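Local coordinates for protein 16 kDa beta-galactoside-binding lectin (Gallus gallus, PDB 1QMJ) that binds beta-galactosides such as lactose as a homodimeric galectin, with a physiological role not yet known but possibly in regulating differentiation, at residues 69-74 / 104-109; 75-80 / 97-102. All coordinates share one frame; numbering follows the deposited sequence.

Contact 1 (69-74 / 104-109); sequences EEDRKA and FEFPNR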
ATOM      1  N   GLU A  69      11.826  22.023  12.255  1.00 24.61           N
ATOM      2  CA  GLU A  69      11.102  22.843  13.235  1.00 28.68           C
ATOM      3  C   GLU A  69       9.616  22.499  13.156  1.00 25.20           C
ATOM      4  O   GLU A  69       8.991  22.593  12.090  1.00 23.92           O
ATOM      5  CB  GLU A  69      11.302  24.333  12.939  1.00 37.80           C
ATOM      6  CG  GLU A  69      10.314  25.235  13.692  1.00 52.15           C
ATOM      7  CD  GLU A  69      10.604  25.335  15.195  1.00 57.90           C
ATOM      8  OE1 GLU A  69      11.793  25.108  15.643  1.00 62.46           O
ATOM      9  OE2 GLU A  69       9.659  25.648  16.017  1.00 60.04           O
ATOM     10  N   GLU A  70       9.087  22.102  14.285  1.00 23.86           N
ATOM     11  CA  GLU A  70       7.681  21.723  14.394  1.00 23.15           C
ATOM     12  C   GLU A  70       6.778  22.876  13.994  1.00 24.02           C
ATOM     13  O   GLU A  70       7.122  24.052  14.182  1.00 22.88           O
ATOM     14  CB  GLU A  70       7.339  21.340  15.827  1.00 24.95           C
ATOM     15  CG  GLU A  70       7.815  19.942  16.203  1.00 33.21           C
ATOM     16  CD  GLU A  70       7.206  19.450  17.512  1.00 38.62           C
ATOM     17  OE1 GLU A  70       6.473  20.244  18.217  1.00 44.21           O
ATOM     18  OE2 GLU A  70       7.426  18.245  17.909  1.00 41.46           O
ATOM     19  N   ASP A  71       5.661  22.475  13.455  1.00 24.75           N
ATOM     20  CA  ASP A  71       4.605  23.373  13.013  1.00 23.05           C
ATOM     21  C   ASP A  71       3.297  22.850  13.578  1.00 21.81           C
ATOM     22  O   ASP A  71       2.737  21.865  13.082  1.00 21.89           O
ATOM     23  CB  ASP A  71       4.545  23.408  11.483  1.00 23.73           C
ATOM     24  CG  ASP A  71       3.482  24.374  10.950  1.00 28.23           C
ATOM     25  OD1 ASP A  71       2.943  25.240  11.738  1.00 29.51           O
ATOM     26  OD2 ASP A  71       3.125  24.320   9.711  1.00 30.49           O
ATOM     27  N   ARG A  72       2.850  23.519  14.611  1.00 22.61           N
ATOM     28  CA  ARG A  72       1.613  23.159  15.301  1.00 23.29           C
ATOM     29  C   ARG A  72       0.440  23.889  14.672  1.00 22.22           C
ATOM     30  O   ARG A  72       0.485  25.108  14.471  1.00 24.06           O
ATOM     31  CB  ARG A  72       1.721  23.537  16.768  1.00 24.83           C
ATOM     32  CG  ARG A  72       2.495  22.503  17.560  1.00 29.40           C
ATOM     33  CD  ARG A  72       3.480  23.102  18.552  1.00 35.90           C
ATOM     34  NE  ARG A  72       4.179  22.064  19.296  1.00 39.90           N
ATOM     35  CZ  ARG A  72       3.594  21.315  20.230  1.00 37.65           C
ATOM     36  NH1 ARG A  72       2.305  21.501  20.549  1.00 36.81           N
ATOM     37  NH2 ARG A  72       4.217  20.341  20.900  1.00 39.17           N
ATOM     38  N   LYS A  73      -0.581  23.109  14.379  1.00 22.33           N
ATOM     39  CA  LYS A  73      -1.812  23.615  13.757  1.00 22.51           C
ATOM     40  C   LYS A  73      -2.874  23.869  14.830  1.00 23.75           C
ATOM     41  O   LYS A  73      -2.876  23.233  15.894  1.00 24.80           O
ATOM     42  CB  LYS A  73      -2.331  22.597  12.750  1.00 22.54           C
ATOM     43  CG  LYS A  73      -1.374  22.398  11.571  1.00 22.45           C
ATOM     44  CD  LYS A  73      -1.130  23.683  10.774  1.00 21.77           C
ATOM     45  CE  LYS A  73      -0.170  23.483   9.599  1.00 22.16           C
ATOM     46  NZ  LYS A  73      -0.074  24.665   8.730  1.00 23.93           N
ATOM     47  N   ALA A  74      -3.749  24.801  14.505  1.00 23.80           N
ATOM     48  CA  ALA A  74      -4.838  25.230  15.397  1.00 24.90           C
ATOM     49  C   ALA A  74      -6.051  24.283  15.336  1.00 24.02           C
ATOM     50  O   ALA A  74      -6.669  23.967  16.360  1.00 26.40           O
ATOM     51  CB  ALA A  74      -5.314  26.630  15.002  1.00 21.65           C
ATOM     52  N   PHE A 104      -4.903  21.157   5.529  1.00 29.35           N
ATOM     53  CA  PHE A 104      -3.677  21.543   6.198  1.00 25.03           C
ATOM     54  C   PHE A 104      -2.637  21.766   5.125  1.00 24.77           C
ATOM     55  O   PHE A 104      -2.642  21.090   4.104  1.00 26.32           O
ATOM     56  CB  PHE A 104      -3.226  20.440   7.155  1.00 22.91           C
ATOM     57  CG  PHE A 104      -4.167  20.217   8.313  1.00 25.56           C
ATOM     58  CD1 PHE A 104      -4.198  21.112   9.387  1.00 22.79           C
ATOM     59  CD2 PHE A 104      -5.013  19.111   8.340  1.00 24.52           C
ATOM     60  CE1 PHE A 104      -5.057  20.903  10.471  1.00 22.02           C
ATOM     61  CE2 PHE A 104      -5.877  18.892   9.422  1.00 23.81           C
ATOM     62  CZ  PHE A 104      -5.898  19.791  10.489  1.00 21.67           C
ATOM     63  N   GLU A 105      -1.780  22.754   5.327  1.00 24.35           N
ATOM     64  CA  GLU A 105      -0.739  23.052   4.363  1.00 27.25           C
ATOM     65  C   GLU A 105       0.585  23.069   5.103  1.00 26.35           C
ATOM     66  O   GLU A 105       0.630  23.414   6.278  1.00 26.62           O
ATOM     67  CB  GLU A 105      -1.012  24.399   3.699  1.00 31.91           C
ATOM     68  CG  GLU A 105      -2.309  24.415   2.906  1.00 43.23           C
ATOM     69  CD  GLU A 105      -2.701  25.800   2.435  1.00 50.06           C
ATOM     70  OE1 GLU A 105      -2.015  26.339   1.541  1.00 54.56           O
ATOM     71  OE2 GLU A 105      -3.701  26.345   2.955  1.00 55.40           O
ATOM     72  N   PHE A 106       1.654  22.671   4.424  1.00 25.73           N
ATOM     73  CA  PHE A 106       2.979  22.632   5.027  1.00 26.61           C
ATOM     74  C   PHE A 106       3.963  22.872   3.889  1.00 28.10           C
ATOM     75  O   PHE A 106       3.859  22.249   2.837  1.00 28.02           O
ATOM     76  CB  PHE A 106       3.211  21.255   5.672  1.00 26.00           C
ATOM     77  CG  PHE A 106       4.464  21.165   6.503  1.00 26.50           C
ATOM     78  CD1 PHE A 106       4.557  21.823   7.724  1.00 26.24           C
ATOM     79  CD2 PHE A 106       5.550  20.401   6.073  1.00 29.27           C
ATOM     80  CE1 PHE A 106       5.710  21.721   8.505  1.00 27.72           C
ATOM     81  CE2 PHE A 106       6.707  20.294   6.847  1.00 26.95           C
ATOM     82  CZ  PHE A 106       6.786  20.954   8.064  1.00 24.07           C
ATOM     83  N   PRO A 107       4.923  23.790   4.073  1.00 28.34           N
ATOM     84  CA  PRO A 107       5.896  24.070   3.013  1.00 28.55           C
ATOM     85  C   PRO A 107       6.796  22.896   2.650  1.00 29.93           C
ATOM     86  O   PRO A 107       7.254  22.151   3.523  1.00 30.26           O
ATOM     87  CB  PRO A 107       6.698  25.236   3.586  1.00 28.77           C
ATOM     88  CG  PRO A 107       6.626  25.004   5.054  1.00 30.02           C
ATOM     89  CD  PRO A 107       5.186  24.620   5.259  1.00 27.33           C
ATOM     90  N   ASN A 108       7.031  22.732   1.353  1.00 29.87           N
ATOM     91  CA  ASN A 108       7.886  21.674   0.839  1.00 31.63           C
ATOM     92  C   ASN A 108       9.309  22.168   1.098  1.00 35.08           C
ATOM     93  O   ASN A 108       9.988  22.678   0.199  1.00 37.41           O
ATOM     94  CB  ASN A 108       7.634  21.476  -0.665  1.00 31.84           C
ATOM     95  CG  ASN A 108       8.400  20.291  -1.252  1.00 30.66           C
ATOM     96  OD1 ASN A 108       9.336  19.765  -0.639  1.00 29.24           O
ATOM     97  ND2 ASN A 108       8.007  19.876  -2.451  1.00 27.62           N
ATOM     98  N   ARG A 109       9.739  22.036   2.348  1.00 34.32           N
ATOM     99  CA  ARG A 109      11.059  22.483   2.772  1.00 34.83           C
ATOM    100  C   ARG A 109      12.201  21.815   2.007  1.00 36.95           C
ATOM    101  O   ARG A 109      13.164  22.473   1.607  1.00 38.89           O
ATOM    102  CB  ARG A 109      11.246  22.236   4.275  1.00 32.05           C
ATOM    103  CG  ARG A 109      10.276  22.963   5.199  1.00 28.17           C
ATOM    104  CD  ARG A 109      10.580  22.581   6.643  1.00 26.28           C
ATOM    105  NE  ARG A 109       9.735  23.267   7.617  1.00 26.69           N
ATOM    106  CZ  ARG A 109       9.556  22.863   8.875  1.00 25.69           C
ATOM    107  NH1 ARG A 109      10.154  21.768   9.326  1.00 25.22           N
ATOM    108  NH2 ARG A 109       8.799  23.577   9.698  1.00 26.85           N
TER
HETATM  109  O   HOH W   1      -2.684  24.865   7.433  1.00 24.35           O

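Contact 2 (75-80 / 97-102); sequences DFPFQQ and VKVPEV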
ATOM      1  N   ASP A  75      -6.378  23.844  14.136  1.00 24.28           N
ATOM      2  CA  ASP A  75      -7.537  22.951  13.913  1.00 23.84           C
ATOM      3  C   ASP A  75      -7.181  21.483  14.164  1.00 23.97           C
ATOM      4  O   ASP A  75      -6.081  21.022  13.833  1.00 25.13           O
ATOM      5  CB  ASP A  75      -8.028  23.078  12.474  1.00 29.45           C
ATOM      6  CG  ASP A  75      -8.535  24.480  12.149  1.00 33.85           C
ATOM      7  OD1 ASP A  75      -9.681  24.869  12.592  1.00 37.52           O
ATOM      8  OD2 ASP A  75      -7.814  25.272  11.433  1.00 36.61           O
ATOM      9  N   PHE A  76      -8.150  20.797  14.750  1.00 24.09           N
ATOM     10  CA  PHE A  76      -8.048  19.365  15.079  1.00 26.07           C
ATOM     11  C   PHE A  76      -9.392  18.682  14.778  1.00 27.29           C
ATOM     12  O   PHE A  76     -10.147  18.333  15.700  1.00 28.60           O
ATOM     13  CB  PHE A  76      -7.700  19.190  16.557  1.00 23.33           C
ATOM     14  CG  PHE A  76      -7.234  17.771  16.890  1.00 20.48           C
ATOM     15  CD1 PHE A  76      -5.962  17.338  16.491  1.00 15.97           C
ATOM     16  CD2 PHE A  76      -8.080  16.908  17.592  1.00 19.64           C
ATOM     17  CE1 PHE A  76      -5.539  16.038  16.797  1.00 20.81           C
ATOM     18  CE2 PHE A  76      -7.657  15.609  17.898  1.00 21.32           C
ATOM     19  CZ  PHE A  76      -6.387  15.174  17.500  1.00 18.81           C
ATOM     20  N   PRO A  77      -9.729  18.516  13.484  1.00 27.05           N
ATOM     21  CA  PRO A  77     -10.970  17.862  13.046  1.00 28.24           C
ATOM     22  C   PRO A  77     -11.019  16.362  13.322  1.00 29.76           C
ATOM     23  O   PRO A  77     -11.721  15.621  12.569  1.00 34.34           O
ATOM     24  CB  PRO A  77     -10.968  18.009  11.549  1.00 25.57           C
ATOM     25  CG  PRO A  77      -9.672  18.702  11.153  1.00 24.24           C
ATOM     26  CD  PRO A  77      -8.873  18.984  12.387  1.00 27.52           C
ATOM     27  N   PHE A  78     -10.329  15.870  14.333  1.00 29.07           N
ATOM     28  CA  PHE A  78     -10.328  14.400  14.586  1.00 29.81           C
ATOM     29  C   PHE A  78     -10.861  14.025  15.974  1.00 33.82           C
ATOM     30  O   PHE A  78     -10.738  14.787  16.938  1.00 33.47           O
ATOM     31  CB  PHE A  78      -8.905  13.835  14.483  1.00 29.97           C
ATOM     32  CG  PHE A  78      -8.199  14.173  13.161  1.00 28.43           C
ATOM     33  CD1 PHE A  78      -8.513  13.464  11.991  1.00 25.49           C
ATOM     34  CD2 PHE A  78      -7.236  15.189  13.122  1.00 24.80           C
ATOM     35  CE1 PHE A  78      -7.862  13.774  10.786  1.00 25.72           C
ATOM     36  CE2 PHE A  78      -6.587  15.498  11.919  1.00 24.20           C
ATOM     37  CZ  PHE A  78      -6.899  14.791  10.752  1.00 24.95           C
ATOM     38  N   GLN A  79     -11.438  12.833  16.003  1.00 37.33           N
ATOM     39  CA  GLN A  79     -12.010  12.220  17.212  1.00 39.25           C
ATOM     40  C   GLN A  79     -11.726  10.716  17.171  1.00 36.35           C
ATOM     41  O   GLN A  79     -11.710  10.100  16.098  1.00 35.25           O
ATOM     42  CB  GLN A  79     -13.524  12.461  17.264  1.00 44.96           C
ATOM     43  CG  GLN A  79     -13.890  13.938  17.438  1.00 54.39           C
ATOM     44  CD  GLN A  79     -15.401  14.187  17.460  1.00 59.90           C
ATOM     45  OE1 GLN A  79     -16.150  13.494  16.773  1.00 63.23           O
ATOM     46  NE2 GLN A  79     -15.900  15.148  18.216  1.00 62.66           N
ATOM     47  N   GLN A  80     -11.503  10.156  18.342  1.00 35.47           N
ATOM     48  CA  GLN A  80     -11.207   8.719  18.483  1.00 37.07           C
ATOM     49  C   GLN A  80     -12.421   7.880  18.055  1.00 37.86           C
ATOM     50  O   GLN A  80     -13.569   8.204  18.394  1.00 37.63           O
ATOM     51  CB  GLN A  80     -10.873   8.383  19.938  1.00 35.24           C
ATOM     52  CG  GLN A  80      -9.606   9.075  20.447  1.00 37.16           C
ATOM     53  CD  GLN A  80      -9.490   9.040  21.972  1.00 38.94           C
ATOM     54  OE1 GLN A  80      -8.396   8.846  22.503  1.00 41.07           O
ATOM     55  NE2 GLN A  80     -10.564   9.217  22.718  1.00 42.91           N
ATOM     56  N   VAL A  97      -2.765  18.515   2.867  1.00 25.76           N
ATOM     57  CA  VAL A  97      -3.428  17.376   3.495  1.00 26.01           C
ATOM     58  C   VAL A  97      -4.876  17.758   3.717  1.00 26.42           C
ATOM     59  O   VAL A  97      -5.181  18.692   4.466  1.00 28.61           O
ATOM     60  CB  VAL A  97      -2.767  17.040   4.834  1.00 23.14           C
ATOM     61  CG1 VAL A  97      -3.378  15.806   5.504  1.00 22.75           C
ATOM     62  CG2 VAL A  97      -1.271  16.745   4.708  1.00 21.32           C
ATOM     63  N   LYS A  98      -5.768  17.047   3.066  1.00 28.04           N
ATOM     64  CA  LYS A  98      -7.190  17.355   3.207  1.00 28.92           C
ATOM     65  C   LYS A  98      -7.988  16.219   3.799  1.00 28.36           C
ATOM     66  O   LYS A  98      -7.861  15.057   3.380  1.00 26.34           O
ATOM     67  CB  LYS A  98      -7.868  17.674   1.865  1.00 32.57           C
ATOM     68  CG  LYS A  98      -6.927  17.681   0.670  1.00 41.36           C
ATOM     69  CD  LYS A  98      -7.045  18.962  -0.166  1.00 49.49           C
ATOM     70  CE  LYS A  98      -8.317  19.021  -1.020  1.00 53.88           C
ATOM     71  NZ  LYS A  98      -8.221  19.990  -2.125  1.00 56.91           N
ATOM     72  N   VAL A  99      -8.771  16.633   4.753  1.00 27.98           N
ATOM     73  CA  VAL A  99      -9.707  15.787   5.460  1.00 31.62           C
ATOM     74  C   VAL A  99     -11.075  16.403   5.256  1.00 34.48           C
ATOM     75  O   VAL A  99     -11.173  17.536   4.741  1.00 33.35           O
ATOM     76  CB  VAL A  99      -9.382  15.723   6.955  1.00 31.46           C
ATOM     77  CG1 VAL A  99      -8.071  14.999   7.257  1.00 30.60           C
ATOM     78  CG2 VAL A  99      -9.253  17.103   7.601  1.00 34.80           C
ATOM     79  N   PRO A 100     -12.118  15.787   5.342  1.00 39.33           N
ATOM     80  CA  PRO A 100     -13.395  16.433   5.003  1.00 43.76           C
ATOM     81  C   PRO A 100     -13.677  17.857   5.530  1.00 46.61           C
ATOM     82  O   PRO A 100     -14.304  18.659   4.836  1.00 49.66           O
ATOM     83  CB  PRO A 100     -14.433  15.415   5.488  1.00 43.01           C
ATOM     84  CG  PRO A 100     -13.715  14.699   6.613  1.00 41.93           C
ATOM     85  CD  PRO A 100     -12.342  14.504   6.034  1.00 40.15           C
ATOM     86  N   GLU A 101     -13.173  18.191   6.714  1.00 47.55           N
ATOM     87  CA  GLU A 101     -13.433  19.506   7.303  1.00 48.99           C
ATOM     88  C   GLU A 101     -12.372  20.580   7.073  1.00 47.50           C
ATOM     89  O   GLU A 101     -12.697  21.746   6.831  1.00 45.57           O
ATOM     90  CB  GLU A 101     -13.653  19.376   8.818  1.00 53.03           C
ATOM     91  CG  GLU A 101     -14.522  18.202   9.243  1.00 59.23           C
ATOM     92  CD  GLU A 101     -13.714  16.984   9.679  1.00 61.73           C
ATOM     93  OE1 GLU A 101     -12.803  16.552   8.939  1.00 59.17           O
ATOM     94  OE2 GLU A 101     -14.001  16.457  10.777  1.00 67.06           O
ATOM     95  N   VAL A 102     -11.105  20.190   7.169  1.00 44.46           N
ATOM     96  CA  VAL A 102     -10.008  21.135   7.035  1.00 41.13           C
ATOM     97  C   VAL A 102      -8.922  20.701   6.057  1.00 38.94           C
ATOM     98  O   VAL A 102      -8.721  19.511   5.810  1.00 37.25           O
ATOM     99  CB  VAL A 102      -9.315  21.343   8.412  1.00 40.66           C
ATOM    100  CG1 VAL A 102      -8.356  22.509   8.358  1.00 42.98           C
ATOM    101  CG2 VAL A 102     -10.339  21.544   9.504  1.00 43.15           C
TER

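Contact 1 (69-74 / 104-109)
At one edge of the galectin beta-sandwich, where the strand 71-73 of the sugar-binding sheet lies over the border strand 103-107 of the other sheet, Asp-71 and Lys-73 reach across to Phe-106 and Phe-104. The strand segments run nearly antiparallel (168°) with axes 9.5 Å apart, a sheet-to-sheet spacing that leaves side chains to fill the gap. Lys-73 does most of the work. Its CG, anti to the carbonyl carbon (chi1 -65°), lies 3.8 Å from CD1 of Phe-104, and a bend about CB-CG (chi2 -60°) sends the rest of the chain toward Glu-105. There NZ donates 2.8 Å to Glu-105 O, almost in line with the carbonyl, and 2.9 Å to a water (O) that also accepts from Glu-105 N. A long, weak salt bridge within the strand also ties NZ to OD2 of Asp-71. Asp-71 comes to Phe-106 edge-on: CB is 3.6 Å from CE1, in the plane of the ring, and the carboxylate lies nearly coplanar with it. Further along, the extended Arg-109 holds the backbone oxygen of Glu-69 at its guanidinium edge, NH2 to O at 2.6 Å and in the guanidinium plane, with a weaker second bond from NH1. Phe-106 CZ covers one face of this group, and Ser-61 takes a bond from NH1. Residues 69-73 belong to the predicted galactoside site; Asp-71 and Lys-73 face the other sheet while Glu-70 points away from it, the alternation of a strand in the two-sheet jelly-roll sandwich of galectins.

Contact 2 (75-80 / 97-102)
Apolar packing between a loop and a hairpin turn brings Pro-77, in the connection from strand 71-73 to strand 83-90, against Val-99 and Val-102 at the end of the hairpin 94-98/103-107. The turn is closed by Val-99 N bonding to Val-102 O, with Pro-100 and Glu-101 at its tip. Pro-77 presents CG to CG2 of Val-102 at 3.4 Å, a tight carbon contact in which the two side chains cross at about a right angle, and the same CG lies 3.9 Å from CG2 of Val-99. The other methyl of Val-99 is put to use as well: with CG1 beside the backbone N (chi1 -68°), it sits 3.7 Å from CZ of Phe-78. Glu-101 meets the proline at its CB, with CD 3.5 Å from Pro-77 CB. Its OE2 also comes within 3.0 Å of Pro-77 O; both are acceptors, so this is closeness without a bond and might raise the affinity of the carboxylate for a proton. Asp-75 adds a looser CB contact to Val-102. Behind the loop, Phe-78 reaches Phe-44 and Pro-46 of strand 39-47 and Val-57 of strand 56-63.

Overall arrangement
Both contacts bridge the same border of the sandwich, one after the other along the chain: residues 69-74 run straight into 75-80, and 97-102 leads into 104-109 through the hairpin. Phe-104 is where they meet. It pairs by backbone with Val-97, and its ring, used by Lys-73 in contact 1, also packs on Asp-75 O and Pro-77 CD. Each contact is partly buried, with phenylalanines inside and charged residues outside, yet the chemistry differs. Contact 1, strand over strand beside the predicted sugar site, relies on cationic side chains bonding to main-chain oxygens; contact 2, loop on turn, relies on proline and valine carbons.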